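Local coordinates for amino acid adenylation domain-containing protein (Bacillus stratosphericus LAMA 585, PDB 6ULY), which probably activates an alpha-keto acid as its acyl adenylate, serving as the adenylation domain of a keto acid-selecting nonribosomal peptide synthetase module, at residues A[407-412]-A[441-446]. Sequence-based numbering, arbitrary orientation.
Sequences IGRVQI and GDLGFL. With QA7 (5'-O-{(S)-hydroxy[(4-methyl-2-oxopentanoyl)oxy]phosphoryl}adenosine), chain C; SO4 (sulfate ion), chain K.
In the five-stranded antiparallel sheet of this ANL-family adenylation domain, neighbouring strands 408-413 and 438-447 are joined where Gly408 faces Gly444 and Arg409 faces Leu443; the second strand also brings Asp442 to the acyl adenylate. Gly408 and Gly444 form the hydrogen-bonded pair: N of Gly408 reaches O of Gly444 at 2.8 Å, and N of Gly444 returns a bond to O of Gly408 at 3.0 Å. Beyond the non-hydrogen-bonded pair Arg409-Leu443, N of Val410 donates to O of Asp442 in a nearly straight bond (176° at the hydrogen). The N-to-C directions of 408-412 and 441-446 differ by 102°, far from the 180° of a flat antiparallel pair.

Val410 sets its CG2 beside its own backbone N, which lays that methyl over the opposite backbone, 3.6 Å from N of Gly444. Leu443 and Arg409 run side by side in the same direction, CD2 of the leucine against CG of the arginine. At the loop end, CG1 of Ile407 meets the Phe445 ring obliquely, 4.1 Å from CD2. The Arg409 chain bends at chi2 (141°) and gives NE to O3 of a sulfate, probably from the crystallisation liquor, at the guanidinium edge; Lys112 of the second subunit and His399 also bind this ion.

Asp442 grips the ribose with both carboxylate oxygens, OD1 accepting from O26 at 2.5 Å, a shortness probably within model error, and OD2 from O27 at 2.7 Å. Two hydroxyls on one carboxylate should fix its rotation, while the backbone bond from Val410 ties the same residue to the sheet, so the strand pairing probably helps to hold the residue that binds the ribose.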
loop_
_atom_site.group_PDB
_atom_site.type_symbol
_atom_site.label_atom_id
_atom_site.label_comp_id
_atom_site.label_asym_id
_atom_site.label_seq_id
_atom_site.Cartn_x
_atom_site.Cartn_y
_atom_site.Cartn_z
ATOM N N ILE A 407 -0.798 25.578 -1.531
ATOM C CA ILE A 407 -0.987 24.198 -1.103
ATOM C C ILE A 407 0.110 23.326 -1.694
ATOM O O ILE A 407 0.316 23.301 -2.912
ATOM C CB ILE A 407 -2.377 23.689 -1.509
ATOM C CG1 ILE A 407 -3.458 24.424 -0.707
ATOM C CG2 ILE A 407 -2.463 22.179 -1.291
ATOM C CD1 ILE A 407 -4.878 24.067 -1.098
ATOM N N GLY A 408 0.814 22.601 -0.831
ATOM C CA GLY A 408 1.849 21.687 -1.269
ATOM C C GLY A 408 2.048 20.547 -0.292
ATOM O O GLY A 408 1.197 20.303 0.569
ATOM N N ARG A 409 3.170 19.845 -0.411
ATOM C CA ARG A 409 3.460 18.687 0.425
ATOM C C ARG A 409 4.112 19.135 1.726
ATOM O O ARG A 409 5.147 19.811 1.710
ATOM C CB ARG A 409 4.365 17.710 -0.323
ATOM C CG ARG A 409 3.672 17.014 -1.471
ATOM C CD ARG A 409 4.586 16.852 -2.681
ATOM N NE ARG A 409 3.950 16.045 -3.718
ATOM C CZ ARG A 409 3.051 16.505 -4.583
ATOM N NH1 ARG A 409 2.676 17.777 -4.544
ATOM N NH2 ARG A 409 2.525 15.690 -5.488
ATOM N N VAL A 410 3.513 18.742 2.849
ATOM C CA VAL A 410 4.010 19.127 4.164
ATOM C C VAL A 410 5.203 18.254 4.522
ATOM O O VAL A 410 5.146 17.025 4.412
ATOM C CB VAL A 410 2.905 18.999 5.228
ATOM C CG1 VAL A 410 3.424 19.460 6.589
ATOM C CG2 VAL A 410 1.667 19.783 4.821
ATOM N N GLN A 411 6.283 18.886 4.968
ATOM C CA GLN A 411 7.460 18.171 5.427
ATOM C C GLN A 411 7.866 18.710 6.787
ATOM O O GLN A 411 7.646 19.884 7.096
ATOM C CB GLN A 411 8.627 18.304 4.435
ATOM C CG GLN A 411 8.383 17.614 3.099
ATOM C CD GLN A 411 9.618 17.608 2.211
ATOM O OE1 GLN A 411 10.534 18.412 2.394
ATOM N NE2 GLN A 411 9.653 16.691 1.252
ATOM N N ILE A 412 8.473 17.844 7.593
ATOM C CA ILE A 412 8.792 18.159 8.978
ATOM C C ILE A 412 10.262 17.872 9.234
ATOM O O ILE A 412 10.755 16.788 8.904
ATOM C CB ILE A 412 7.927 17.345 9.961
ATOM C CG1 ILE A 412 6.439 17.525 9.657
ATOM C CG2 ILE A 412 8.241 17.747 11.383
ATOM C CD1 ILE A 412 5.943 18.936 9.838
ATOM N N GLY A 441 3.244 12.964 3.784
ATOM C CA GLY A 441 2.149 12.532 2.948
ATOM C C GLY A 441 0.928 13.421 3.013
ATOM O O GLY A 441 -0.057 13.144 2.318
ATOM N N ASP A 442 0.960 14.478 3.820
ATOM C CA ASP A 442 -0.160 15.390 3.983
ATOM C C ASP A 442 0.023 16.622 3.106
ATOM O O ASP A 442 1.145 17.039 2.812
ATOM C CB ASP A 442 -0.301 15.822 5.444
ATOM C CG ASP A 442 -0.617 14.663 6.364
ATOM O OD1 ASP A 442 -1.530 13.877 6.038
ATOM O OD2 ASP A 442 0.055 14.532 7.405
ATOM N N LEU A 443 -1.099 17.201 2.698
ATOM C CA LEU A 443 -1.120 18.422 1.911
ATOM C C LEU A 443 -1.595 19.576 2.780
ATOM O O LEU A 443 -2.482 19.407 3.625
ATOM C CB LEU A 443 -2.035 18.278 0.694
ATOM C CG LEU A 443 -1.692 17.147 -0.276
ATOM C CD1 LEU A 443 -2.722 17.086 -1.389
ATOM C CD2 LEU A 443 -0.296 17.329 -0.850
ATOM N N GLY A 444 -0.999 20.742 2.571
ATOM C CA GLY A 444 -1.401 21.919 3.311
ATOM C C GLY A 444 -0.595 23.118 2.873
ATOM O O GLY A 444 0.119 23.078 1.869
ATOM N N PHE A 445 -0.718 24.193 3.647
ATOM C CA PHE A 445 0.002 25.421 3.365
ATOM C C PHE A 445 0.433 26.056 4.677
ATOM O O PHE A 445 -0.022 25.678 5.759
ATOM C CB PHE A 445 -0.851 26.397 2.541
ATOM C CG PHE A 445 -2.124 26.803 3.213
ATOM C CD1 PHE A 445 -2.176 27.949 3.991
ATOM C CD2 PHE A 445 -3.271 26.042 3.068
ATOM C CE1 PHE A 445 -3.347 28.325 4.615
ATOM C CE2 PHE A 445 -4.448 26.413 3.692
ATOM C CZ PHE A 445 -4.486 27.558 4.464
ATOM N N LEU A 446 1.337 27.020 4.568
ATOM C CA LEU A 446 1.766 27.835 5.692
ATOM C C LEU A 446 1.261 29.255 5.484
ATOM O O LEU A 446 1.234 29.757 4.356
ATOM C CB LEU A 446 3.290 27.816 5.840
ATOM C CG LEU A 446 3.862 26.586 6.552
ATOM C CD1 LEU A 446 5.365 26.481 6.353
ATOM C CD2 LEU A 446 3.538 26.626 8.036
HETATM C C01 QA7 C . -2.421 15.657 17.324
HETATM C C02 QA7 C . -2.395 14.177 17.414
HETATM C C03 QA7 C . -1.404 13.738 18.457
HETATM C C04 QA7 C . -2.193 13.705 16.010
HETATM C C05 QA7 C . -1.280 12.542 15.785
HETATM C C06 QA7 C . -1.762 11.381 14.979
HETATM C C10 QA7 C . -1.258 10.859 11.583
HETATM C C11 QA7 C . -1.997 11.306 10.512
HETATM C C12 QA7 C . -1.285 12.568 9.867
HETATM C C13 QA7 C . -2.203 13.207 9.371
HETATM C C14 QA7 C . -3.557 12.880 10.250
HETATM C C16 QA7 C . -3.440 14.182 12.240
HETATM C C18 QA7 C . -4.587 15.901 11.716
HETATM C C19 QA7 C . -5.289 17.098 11.611
HETATM C C21 QA7 C . -5.857 16.591 9.513
HETATM C C23 QA7 C . -4.575 15.090 10.662
HETATM N N15 QA7 C . -3.860 14.017 11.023
HETATM N N17 QA7 C . -3.873 15.326 12.681
HETATM N N20 QA7 C . -5.889 17.398 10.511
HETATM N N22 QA7 C . -5.233 15.470 9.556
HETATM N N24 QA7 C . -5.311 17.974 12.701
HETATM O O07 QA7 C . -0.955 10.357 14.631
HETATM O O09 QA7 C . -1.806 9.737 12.166
HETATM O O25 QA7 C . -3.301 11.880 10.965
HETATM O O26 QA7 C . -2.588 12.821 8.038
HETATM O O27 QA7 C . -0.170 12.293 8.896
HETATM O O28 QA7 C . -1.946 8.224 14.178
HETATM O O29 QA7 C . 0.030 8.660 13.233
HETATM O O30 QA7 C . -2.842 11.373 14.656
HETATM O O31 QA7 C . -0.220 12.573 16.189
HETATM P P08 QA7 C . -1.206 9.242 13.531
HETATM S S SO4 K . 6.071 12.610 -3.341
HETATM O O1 SO4 K . 7.374 12.071 -2.984
HETATM O O2 SO4 K . 5.836 12.441 -4.751
HETATM O O3 SO4 K . 5.995 14.013 -3.020
HETATM O O4 SO4 K . 5.066 11.906 -2.601
#